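Local coordinates for protein AA10A (Thermobifida fusca, PDB 5UIZ) that acts as a copper-dependent lytic polysaccharide monooxygenase of family AA10 and probably breaks cellulose chains by oxidation, at residues Ile136-Gln141 and Asp147-Tyr152; Asp90-Asn95 and Thr212-Ser217; His56-Pro61 and Ala80-Asn85. One frame throughout, in Å; residues are numbered along the deposited sequence. Where two conformers were deposited one is given.

Contact 1: residues Ile136-Gln141 and Asp147-Tyr152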
loop_
_atom_site.group_PDB
_atom_site.type_symbol
_atom_site.label_atom_id
_atom_site.label_comp_id
_atom_site.label_asym_id
_atom_site.label_seq_id
_atom_site.Cartn_x
_atom_site.Cartn_y
_atom_site.Cartn_z
ATOM N N ILE A 136 6.969 -2.194 -9.953
ATOM C CA ILE A 136 6.035 -1.338 -9.298
ATOM C C ILE A 136 5.561 -0.318 -10.297
ATOM O O ILE A 136 6.369 0.418 -10.857
ATOM C CB ILE A 136 6.674 -0.625 -8.127
ATOM C CG1 ILE A 136 7.244 -1.681 -7.147
ATOM C CG2 ILE A 136 5.679 0.356 -7.517
ATOM C CD1 ILE A 136 6.850 -1.573 -5.686
ATOM N N HIS A 137 4.245 -0.257 -10.495
ATOM C CA HIS A 137 3.629 0.749 -11.363
ATOM C C HIS A 137 2.724 1.685 -10.505
ATOM O O HIS A 137 1.717 1.271 -9.886
ATOM C CB HIS A 137 2.876 0.024 -12.472
ATOM C CG HIS A 137 2.023 0.898 -13.295
ATOM N ND1 HIS A 137 0.940 0.412 -13.986
ATOM C CD2 HIS A 137 2.074 2.232 -13.534
ATOM C CE1 HIS A 137 0.372 1.412 -14.633
ATOM N NE2 HIS A 137 1.017 2.533 -14.347
ATOM N N LEU A 138 3.128 2.933 -10.478
ATOM C CA LEU A 138 2.462 3.972 -9.765
ATOM C C LEU A 138 1.717 4.771 -10.801
ATOM O O LEU A 138 2.223 5.020 -11.904
ATOM C CB LEU A 138 3.493 4.876 -9.052
ATOM C CG LEU A 138 2.804 5.906 -8.125
ATOM C CD1 LEU A 138 2.810 5.331 -6.712
ATOM C CD2 LEU A 138 3.364 7.314 -8.123
ATOM N N TYR A 139 0.497 5.170 -10.459
ATOM C CA TYR A 139 -0.254 6.103 -11.242
ATOM C C TYR A 139 -0.485 7.302 -10.360
ATOM O O TYR A 139 -0.968 7.160 -9.257
ATOM C CB TYR A 139 -1.584 5.517 -11.666
ATOM C CG TYR A 139 -2.462 6.432 -12.479
ATOM C CD1 TYR A 139 -2.110 6.800 -13.758
ATOM C CD2 TYR A 139 -3.711 6.854 -12.016
ATOM C CE1 TYR A 139 -2.911 7.624 -14.531
ATOM C CE2 TYR A 139 -4.554 7.636 -12.818
ATOM C CZ TYR A 139 -4.123 8.025 -14.077
ATOM O OH TYR A 139 -4.928 8.848 -14.871
ATOM N N ASP A 140 -0.190 8.476 -10.886
ATOM C CA ASP A 140 -0.405 9.722 -10.171
ATOM C C ASP A 140 -1.114 10.669 -11.115
ATOM O O ASP A 140 -0.488 11.183 -12.036
ATOM C CB ASP A 140 0.963 10.300 -9.789
ATOM C CG ASP A 140 0.862 11.753 -9.260
ATOM O OD1 ASP A 140 -0.245 12.182 -8.867
ATOM O OD2 ASP A 140 1.887 12.453 -9.290
ATOM N N GLN A 141 -2.398 10.934 -10.887
ATOM C CA GLN A 141 -3.179 11.774 -11.826
ATOM C C GLN A 141 -2.697 13.223 -11.882
ATOM O O GLN A 141 -2.770 13.847 -12.928
ATOM C CB GLN A 141 -4.690 11.717 -11.512
ATOM C CG GLN A 141 -5.640 11.881 -12.718
ATOM C CD GLN A 141 -6.018 13.315 -13.043
ATOM O OE1 GLN A 141 -5.850 14.226 -12.224
ATOM N NE2 GLN A 141 -6.553 13.517 -14.242
ATOM N N ASP A 147 10.360 12.669 -5.399
ATOM C CA ASP A 147 11.724 12.913 -4.878
ATOM C C ASP A 147 12.425 11.594 -4.711
ATOM O O ASP A 147 13.630 11.463 -5.035
ATOM C CB ASP A 147 11.708 13.609 -3.551
ATOM C CG ASP A 147 11.174 14.982 -3.644
ATOM O OD1 ASP A 147 11.059 15.558 -4.755
ATOM O OD2 ASP A 147 10.881 15.531 -2.578
ATOM N N TYR A 148 11.653 10.613 -4.289
ATOM C CA TYR A 148 12.133 9.227 -4.191
ATOM C C TYR A 148 10.966 8.276 -3.928
ATOM O O TYR A 148 9.881 8.699 -3.570
ATOM C CB TYR A 148 13.148 9.090 -3.039
ATOM C CG TYR A 148 12.567 9.472 -1.673
ATOM C CD1 TYR A 148 11.841 8.553 -0.915
ATOM C CD2 TYR A 148 12.750 10.727 -1.151
ATOM C CE1 TYR A 148 11.285 8.904 0.319
ATOM C CE2 TYR A 148 12.217 11.078 0.081
ATOM C CZ TYR A 148 11.504 10.151 0.817
ATOM O OH TYR A 148 10.969 10.505 2.025
ATOM N N PHE A 149 11.225 7.002 -4.086
ATOM C CA PHE A 149 10.376 5.936 -3.620
ATOM C C PHE A 149 11.231 5.069 -2.738
ATOM O O PHE A 149 12.420 4.843 -3.089
ATOM C CB PHE A 149 9.926 5.063 -4.760
ATOM C CG PHE A 149 9.030 5.740 -5.718
ATOM C CD1 PHE A 149 7.651 5.702 -5.531
ATOM C CD2 PHE A 149 9.541 6.370 -6.819
ATOM C CE1 PHE A 149 6.805 6.312 -6.420
ATOM C CE2 PHE A 149 8.697 6.976 -7.731
ATOM C CZ PHE A 149 7.322 6.952 -7.532
ATOM N N LEU A 150 10.675 4.625 -1.617
ATOM C CA LEU A 150 11.278 3.518 -0.809
ATOM C C LEU A 150 10.382 2.298 -0.886
ATOM O O LEU A 150 9.186 2.438 -0.814
ATOM C CB LEU A 150 11.431 3.941 0.650
ATOM C CG LEU A 150 12.286 5.186 0.805
ATOM C CD1 LEU A 150 12.292 5.688 2.243
ATOM C CD2 LEU A 150 13.700 4.913 0.346
ATOM N N VAL A 151 10.933 1.118 -1.106
ATOM C CA VAL A 151 10.132 -0.083 -1.194
ATOM C C VAL A 151 10.636 -1.050 -0.175
ATOM O O VAL A 151 11.807 -1.472 -0.252
ATOM C CB VAL A 151 10.182 -0.704 -2.596
ATOM C CG1 VAL A 151 9.297 -1.951 -2.670
ATOM C CG2 VAL A 151 9.704 0.275 -3.636
ATOM N N TYR A 152 9.764 -1.366 0.792
ATOM C CA TYR A 152 10.020 -2.348 1.808
ATOM C C TYR A 152 9.225 -3.634 1.507
ATOM O O TYR A 152 8.129 -3.597 0.930
ATOM C CB TYR A 152 9.592 -1.795 3.156
ATOM C CG TYR A 152 10.391 -0.630 3.651
ATOM C CD1 TYR A 152 10.108 0.658 3.233
ATOM C CD2 TYR A 152 11.416 -0.819 4.579
ATOM C CE1 TYR A 152 10.845 1.719 3.665
ATOM C CE2 TYR A 152 12.130 0.251 5.039
ATOM C CZ TYR A 152 11.851 1.520 4.557
ATOM O OH TYR A 152 12.559 2.564 5.000
#
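The backbone N of Phe-149 is hydrogen-bonded to Thr-176 OG1, while its ring reaches Leu-138 across the core. No hydrogen bond joins 136-141 to 147-152. The contact is wholly apolar, as two pairs of buried side chains and 153 Å² of surface hidden between the segments attest. The backbones stay well apart, with the CA atoms of Ile-136 and Val-151 9.2 Å from each other, so the side chains alone bridge the gap.

Ile-136 and Val-151 meet tip to tip. The CD1 methyl of Ile-136 sits against both branches of the valine, 3.9 Å from Val-151 CG1 and 4.0 Å from Val-151 CG2. Ile-136 CG1, anti to the carbonyl carbon (chi1 -57°), carries this methyl toward the valine.

The second pair approaches at a slant. Leu-138 brings a methyl to the rim of the Phe-149 ring, not over a face: Leu-138 CD2 lies at the edge, in the ring plane, 4.0 Å from Phe-149 CE1. The other methyl, Leu-138 CD1, touches that same Phe-149 CE1 at 4.1 Å from slightly off the plane. Phe-149 also meets the rings of Trp-204 and Phe-187, so Leu-138 is one of several neighbours that confine it.

Strand 133-140 pairs with strands 38-42 and 184-190, whereas strand 146-154 pairs with 170-175 and 198-206. The four side chains therefore join two different sheets face to face, the hydrophobic core expected of the immunoglobulin-like beta sandwich of AA10 enzymes.

Contact 2: residues Asp90-Asn95 and Thr212-Ser217; sequences DWVGGN and TYYLCS
Val-92 has CG1 anti to its backbone N and CG2 anti to its carbonyl carbon (chi1 170°), and the fork so formed receives the phenol oxygen of Tyr-214, whose CG in turn stands anti to the carbonyl carbon (chi1 -65°). The valine opens a type I' beta turn, Val-92 to Asn-95, in the loop between strand 88-90 and helix 96-99. Tyr-214 belongs to strand 211-221 of the beta sandwich.

The two side chains come from opposite directions. Tyr-214 OH lies 3.4 Å from Val-92 CG1 and 3.5 Å from Val-92 CG2, so both methyls touch the oxygen. The ring itself is met more loosely and near its plane, with Val-92 CG2 at its edge. The hydroxyl's polar partner is His-96 ND1, to which it is hydrogen-bonded; the valine thus packs beside a buried oxygen that is satisfied from the helix.

The turn is closed by the bond from Asn-95 N to Val-92 O, at 3.0 Å. Gly-93 and Gly-94 occupy its two central positions with positive phi, and Gly-93 N is also bound by Asp-210 OD2.

No direct hydrogen bond connects turn and strand; two waters do so, both through Thr-212 OG1. Water 1 accepts from Val-92 N at 3.1 Å and lies 2.9 Å from Thr-212 OG1. Water 2 accepts from the turn's Gly-94 N, also at 3.1 Å, and reaches that same Thr-212 OG1 at 3.0 Å.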
loop_
_atom_site.group_PDB
_atom_site.type_symbol
_atom_site.label_atom_id
_atom_site.label_comp_id
_atom_site.label_asym_id
_atom_site.label_seq_id
_atom_site.Cartn_x
_atom_site.Cartn_y
_atom_site.Cartn_z
ATOM N N ASP A 90 0.992 14.854 5.042
ATOM C CA ASP A 90 1.766 16.049 4.827
ATOM C C ASP A 90 2.712 16.279 6.026
ATOM O O ASP A 90 2.396 15.913 7.168
ATOM C CB ASP A 90 0.857 17.264 4.711
ATOM C CG ASP A 90 0.055 17.296 3.401
ATOM O OD1 ASP A 90 0.448 16.733 2.331
ATOM O OD2 ASP A 90 -0.984 17.937 3.478
ATOM N N TRP A 91 3.867 16.870 5.735
ATOM C CA TRP A 91 4.788 17.379 6.724
ATOM C C TRP A 91 5.391 16.253 7.596
ATOM O O TRP A 91 5.634 16.413 8.785
ATOM C CB TRP A 91 4.093 18.500 7.563
ATOM C CG TRP A 91 3.782 19.717 6.770
ATOM C CD1 TRP A 91 2.539 20.187 6.451
ATOM C CD2 TRP A 91 4.727 20.680 6.236
ATOM N NE1 TRP A 91 2.652 21.373 5.725
ATOM C CE2 TRP A 91 3.984 21.697 5.601
ATOM C CE3 TRP A 91 6.118 20.767 6.231
ATOM C CZ2 TRP A 91 4.589 22.790 4.959
ATOM C CZ3 TRP A 91 6.723 21.842 5.593
ATOM C CH2 TRP A 91 5.951 22.861 4.986
ATOM N N VAL A 92 5.640 15.116 6.966
ATOM C CA VAL A 92 6.340 14.027 7.607
ATOM C C VAL A 92 7.846 14.367 7.807
ATOM O O VAL A 92 8.465 13.857 8.731
ATOM C CB VAL A 92 6.142 12.689 6.850
ATOM C CG1 VAL A 92 7.071 11.586 7.366
ATOM C CG2 VAL A 92 4.689 12.234 6.973
ATOM N N GLY A 93 8.429 15.190 6.931
ATOM C CA GLY A 93 9.847 15.598 7.038
ATOM C C GLY A 93 10.843 14.447 6.997
ATOM O O GLY A 93 11.941 14.515 7.585
ATOM N N GLY A 94 10.462 13.377 6.288
ATOM C CA GLY A 94 11.320 12.204 6.148
ATOM C C GLY A 94 11.207 11.261 7.333
ATOM O O GLY A 94 11.782 10.191 7.316
ATOM N N ASN A 95 10.473 11.625 8.368
ATOM C CA ASN A 95 10.468 10.828 9.590
ATOM C C ASN A 95 9.318 9.797 9.568
ATOM O O ASN A 95 8.397 9.847 10.381
ATOM C CB ASN A 95 10.419 11.744 10.812
ATOM C CG ASN A 95 11.770 12.395 11.099
ATOM O OD1 ASN A 95 12.798 11.863 10.748
ATOM N ND2 ASN A 95 11.751 13.528 11.737
ATOM N N THR A 212 3.653 12.677 1.441
ATOM C CA THR A 212 4.167 11.367 1.346
ATOM C C THR A 212 2.986 10.395 1.325
ATOM O O THR A 212 2.139 10.458 2.192
ATOM C CB THR A 212 5.093 11.067 2.529
ATOM O OG1 THR A 212 6.132 12.042 2.597
ATOM C CG2 THR A 212 5.730 9.716 2.332
ATOM N N TYR A 213 3.007 9.489 0.338
ATOM C CA TYR A 213 2.064 8.394 0.204
ATOM C C TYR A 213 2.605 7.102 0.739
ATOM O O TYR A 213 3.821 6.759 0.545
ATOM C CB TYR A 213 1.714 8.230 -1.265
ATOM C CG TYR A 213 0.979 9.435 -1.790
ATOM C CD1 TYR A 213 1.653 10.600 -2.096
ATOM C CD2 TYR A 213 -0.401 9.407 -1.981
ATOM C CE1 TYR A 213 0.975 11.721 -2.566
ATOM C CE2 TYR A 213 -1.086 10.518 -2.452
ATOM C CZ TYR A 213 -0.388 11.680 -2.725
ATOM O OH TYR A 213 -1.052 12.780 -3.200
ATOM N N TYR A 214 1.701 6.356 1.369
ATOM C CA TYR A 214 2.005 5.109 2.058
ATOM C C TYR A 214 1.138 3.984 1.501
ATOM O O TYR A 214 -0.063 3.940 1.709
ATOM C CB TYR A 214 1.828 5.272 3.566
ATOM C CG TYR A 214 2.823 6.258 4.141
ATOM C CD1 TYR A 214 4.166 5.944 4.228
ATOM C CD2 TYR A 214 2.420 7.510 4.558
ATOM C CE1 TYR A 214 5.071 6.873 4.748
ATOM C CE2 TYR A 214 3.314 8.457 5.003
ATOM C CZ TYR A 214 4.617 8.144 5.123
ATOM O OH TYR A 214 5.505 9.069 5.643
ATOM N N LEU A 215 1.777 3.070 0.802
ATOM C CA LEU A 215 1.102 2.160 -0.119
ATOM C C LEU A 215 1.419 0.729 0.183
ATOM O O LEU A 215 2.502 0.269 -0.143
ATOM C CB LEU A 215 1.522 2.506 -1.556
ATOM C CG LEU A 215 1.288 4.006 -1.853
ATOM C CD1 LEU A 215 1.967 4.506 -3.114
ATOM C CD2 LEU A 215 -0.205 4.364 -1.814
ATOM N N CYS A 216 0.501 0.035 0.870
ATOM C CA CYS A 216 0.630 -1.401 1.136
ATOM C C CYS A 216 -0.024 -2.241 0.026
ATOM O O CYS A 216 -1.194 -2.009 -0.346
ATOM C CB CYS A 216 -0.017 -1.826 2.466
ATOM S SG CYS A 216 0.874 -1.319 3.956
ATOM N N SER A 217 0.726 -3.235 -0.434
ATOM C CA SER A 217 0.290 -4.190 -1.452
ATOM C C SER A 217 0.544 -5.616 -1.013
ATOM O O SER A 217 1.688 -5.979 -0.683
ATOM C CB SER A 217 0.994 -3.983 -2.744
ATOM O OG SER A 217 0.786 -2.667 -3.235
HETATM O O HOH W 1 4.890 14.152 4.119
HETATM O O HOH W 2 8.470 13.291 3.956
#

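Contact 3: residues His56-Pro61 and Ala80-Asn85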
loop_
_atom_site.group_PDB
_atom_site.type_symbol
_atom_site.label_atom_id
_atom_site.label_comp_id
_atom_site.label_asym_id
_atom_site.label_seq_id
_atom_site.Cartn_x
_atom_site.Cartn_y
_atom_site.Cartn_z
ATOM N N HIS A 56 -18.268 -1.304 -7.777
ATOM C CA HIS A 56 -19.484 -1.373 -8.549
ATOM C C HIS A 56 -20.516 -2.195 -7.796
ATOM O O HIS A 56 -21.632 -2.303 -8.251
ATOM C CB HIS A 56 -19.195 -2.081 -9.859
ATOM C CG HIS A 56 -18.917 -3.532 -9.686
ATOM N ND1 HIS A 56 -17.740 -4.007 -9.152
ATOM C CD2 HIS A 56 -19.677 -4.621 -9.951
ATOM C CE1 HIS A 56 -17.779 -5.329 -9.114
ATOM N NE2 HIS A 56 -18.948 -5.725 -9.576
ATOM N N ASP A 57 -20.130 -2.775 -6.665
ATOM C CA ASP A 57 -20.984 -3.653 -5.918
ATOM C C ASP A 57 -20.601 -3.644 -4.449
ATOM O O ASP A 57 -20.389 -4.702 -3.843
ATOM C CB ASP A 57 -20.862 -5.060 -6.464
ATOM C CG ASP A 57 -21.996 -5.953 -6.020
ATOM O OD1 ASP A 57 -23.044 -5.434 -5.517
ATOM O OD2 ASP A 57 -21.809 -7.183 -6.142
ATOM N N HIS A 58 -20.554 -2.444 -3.896
ATOM C CA HIS A 58 -19.887 -2.214 -2.619
ATOM C C HIS A 58 -20.709 -2.645 -1.388
ATOM O O HIS A 58 -20.188 -2.691 -0.277
ATOM C CB HIS A 58 -19.362 -0.773 -2.514
ATOM C CG HIS A 58 -20.378 0.244 -2.090
ATOM N ND1 HIS A 58 -21.257 0.831 -2.969
ATOM C CD2 HIS A 58 -20.647 0.775 -0.870
ATOM C CE1 HIS A 58 -22.016 1.694 -2.311
ATOM N NE2 HIS A 58 -21.642 1.703 -1.042
ATOM N N LEU A 59 -21.976 -2.963 -1.590
ATOM C CA LEU A 59 -22.835 -3.351 -0.475
ATOM C C LEU A 59 -23.181 -4.829 -0.555
ATOM O O LEU A 59 -24.001 -5.289 0.217
ATOM C CB LEU A 59 -24.085 -2.460 -0.453
ATOM C CG LEU A 59 -23.845 -0.962 -0.156
ATOM C CD1 LEU A 59 -25.079 -0.115 -0.350
ATOM C CD2 LEU A 59 -23.234 -0.706 1.223
ATOM N N ASN A 60 -22.522 -5.585 -1.433
ATOM C CA ASN A 60 -22.890 -6.969 -1.650
ATOM C C ASN A 60 -22.519 -7.760 -0.432
ATOM O O ASN A 60 -21.341 -7.892 -0.124
ATOM C CB ASN A 60 -22.190 -7.544 -2.878
ATOM C CG ASN A 60 -22.581 -9.001 -3.196
ATOM O OD1 ASN A 60 -23.061 -9.763 -2.368
ATOM N ND2 ASN A 60 -22.296 -9.399 -4.418
ATOM N N PRO A 61 -23.519 -8.347 0.243
ATOM C CA PRO A 61 -23.202 -9.183 1.441
ATOM C C PRO A 61 -22.273 -10.384 1.206
ATOM O O PRO A 61 -21.590 -10.790 2.141
ATOM C CB PRO A 61 -24.593 -9.657 1.925
ATOM C CG PRO A 61 -25.398 -9.697 0.655
ATOM C CD PRO A 61 -24.964 -8.427 -0.085
ATOM N N ALA A 80 -12.305 5.032 2.210
ATOM C CA ALA A 80 -10.980 4.393 2.021
ATOM C C ALA A 80 -10.837 3.904 0.612
ATOM O O ALA A 80 -9.748 3.955 0.086
ATOM C CB ALA A 80 -10.724 3.248 2.995
ATOM N N MET A 81 -11.939 3.437 0.004
ATOM C CA MET A 81 -11.947 3.041 -1.376
ATOM C C MET A 81 -12.345 4.173 -2.351
ATOM O O MET A 81 -11.746 4.297 -3.403
ATOM C CB MET A 81 -12.879 1.857 -1.544
ATOM C CG MET A 81 -12.225 0.520 -1.218
ATOM S SD MET A 81 -11.596 0.378 0.481
ATOM C CE MET A 81 -13.167 0.428 1.415
ATOM N N TRP A 82 -13.384 4.962 -2.053
ATOM C CA TRP A 82 -13.791 6.026 -2.986
ATOM C C TRP A 82 -12.666 7.029 -3.170
ATOM O O TRP A 82 -12.462 7.472 -4.276
ATOM C CB TRP A 82 -15.061 6.781 -2.565
ATOM C CG TRP A 82 -16.308 5.931 -2.357
ATOM C CD1 TRP A 82 -17.121 5.977 -1.295
ATOM C CD2 TRP A 82 -16.848 4.942 -3.244
ATOM N NE1 TRP A 82 -18.175 5.084 -1.453
ATOM C CE2 TRP A 82 -18.031 4.468 -2.667
ATOM C CE3 TRP A 82 -16.479 4.466 -4.519
ATOM C CZ2 TRP A 82 -18.801 3.477 -3.250
ATOM C CZ3 TRP A 82 -17.233 3.507 -5.106
ATOM C CH2 TRP A 82 -18.386 3.001 -4.457
ATOM N N ASN A 83 -11.945 7.324 -2.091
ATOM C CA ASN A 83 -10.803 8.214 -2.119
ATOM C C ASN A 83 -9.527 7.355 -2.025
ATOM O O ASN A 83 -8.638 7.633 -1.201
ATOM C CB ASN A 83 -10.869 9.222 -0.950
ATOM C CG ASN A 83 -12.108 10.100 -0.978
ATOM O OD1 ASN A 83 -12.459 10.641 -2.016
ATOM N ND2 ASN A 83 -12.745 10.279 0.173
ATOM N N TRP A 84 -9.442 6.320 -2.868
ATOM C CA TRP A 84 -8.294 5.415 -2.841
ATOM C C TRP A 84 -6.965 6.102 -3.115
ATOM O O TRP A 84 -5.970 5.639 -2.620
ATOM C CB TRP A 84 -8.445 4.207 -3.787
ATOM C CG TRP A 84 -8.645 4.573 -5.198
ATOM C CD1 TRP A 84 -9.803 4.637 -5.849
ATOM C CD2 TRP A 84 -7.628 4.948 -6.133
ATOM N NE1 TRP A 84 -9.603 5.058 -7.120
ATOM C CE2 TRP A 84 -8.265 5.227 -7.331
ATOM C CE3 TRP A 84 -6.247 5.043 -6.065
ATOM C CZ2 TRP A 84 -7.581 5.619 -8.467
ATOM C CZ3 TRP A 84 -5.571 5.440 -7.149
ATOM C CH2 TRP A 84 -6.222 5.710 -8.358
ATOM N N ASN A 85 -6.976 7.211 -3.864
ATOM C CA ASN A 85 -5.776 7.951 -4.244
ATOM C C ASN A 85 -5.312 8.946 -3.193
ATOM O O ASN A 85 -4.413 9.753 -3.472
ATOM C CB ASN A 85 -6.010 8.720 -5.560
ATOM C CG ASN A 85 -7.106 9.774 -5.452
ATOM O OD1 ASN A 85 -7.808 9.855 -4.432
ATOM N ND2 ASN A 85 -7.259 10.587 -6.487
#
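In the helical region inserted between strands 38-42 and 88-90, the loop that follows helix 46-54 meets the end of helix 79-82 through a T-shaped aromatic pair, His-58 with Trp-82. The edge of the indole points at the face of the imidazole. The planes stand at 77°, and the centroids of the imidazole and the six-membered ring of Trp-82 are 5.0 Å apart.

One atom does most of the touching. Trp-82 CZ2 lies over the centre of the imidazole, which explains why all five ring atoms of His-58 come within about 4 Å of it; the nearest, His-58 ND1, is 3.6 Å away. On the opposite face Leu-59 CG sits nearer the rim, so the imidazole is flanked on both sides. Its CG is placed between the backbone N and the carbonyl carbon (chi1 83°), a first torsion that swings the ring to the side where Trp-82 reaches it.

The loop is held by its own polar bonds. Asp-57 to Asn-60 form a type I turn whose backbone bond is weak, from Asn-60 N to Asp-57 O at 3.3 Å. A firmer side-chain bond spans the same turn: Asn-60 ND2 gives to Asp-57 OD2 at 2.8 Å, on the syn side but tilted about 30° from the carboxylate plane. Asn-60 OD1 caps the N of Asn-62, ahead of helix 63-66.

An alanine in place of His-58 would probably leave the CZ2 edge of Trp-82 without its aromatic face and open a gap between loop and helix. Trp-74 meets both rings, completing a surface aromatic cluster within the helical L2 region characteristic of AA10 monooxygenases.

In the fold
Contacts 1 and 2 are neighbours in the beta sandwich, their centres 11 Å apart, and they touch directly where Leu-138 CD1 packs on Leu-215 CD1 at 3.8 Å. Contact 3 lies in the helical region, its centre 23 Å from each of the others. It still meets contact 2 through Asn-85 O, 3.6 Å from Tyr-213 CE2, but does not touch contact 1, the nearest atoms being about 5 Å apart. The copper ion, bound by His-37 and His-144, lies about 10 Å from the side chain of Leu-138 and about 11 Å from that of Thr-212. Tyr-213 OH is hydrogen-bonded to His-37 N, which brings strand 211-221 to the metal site.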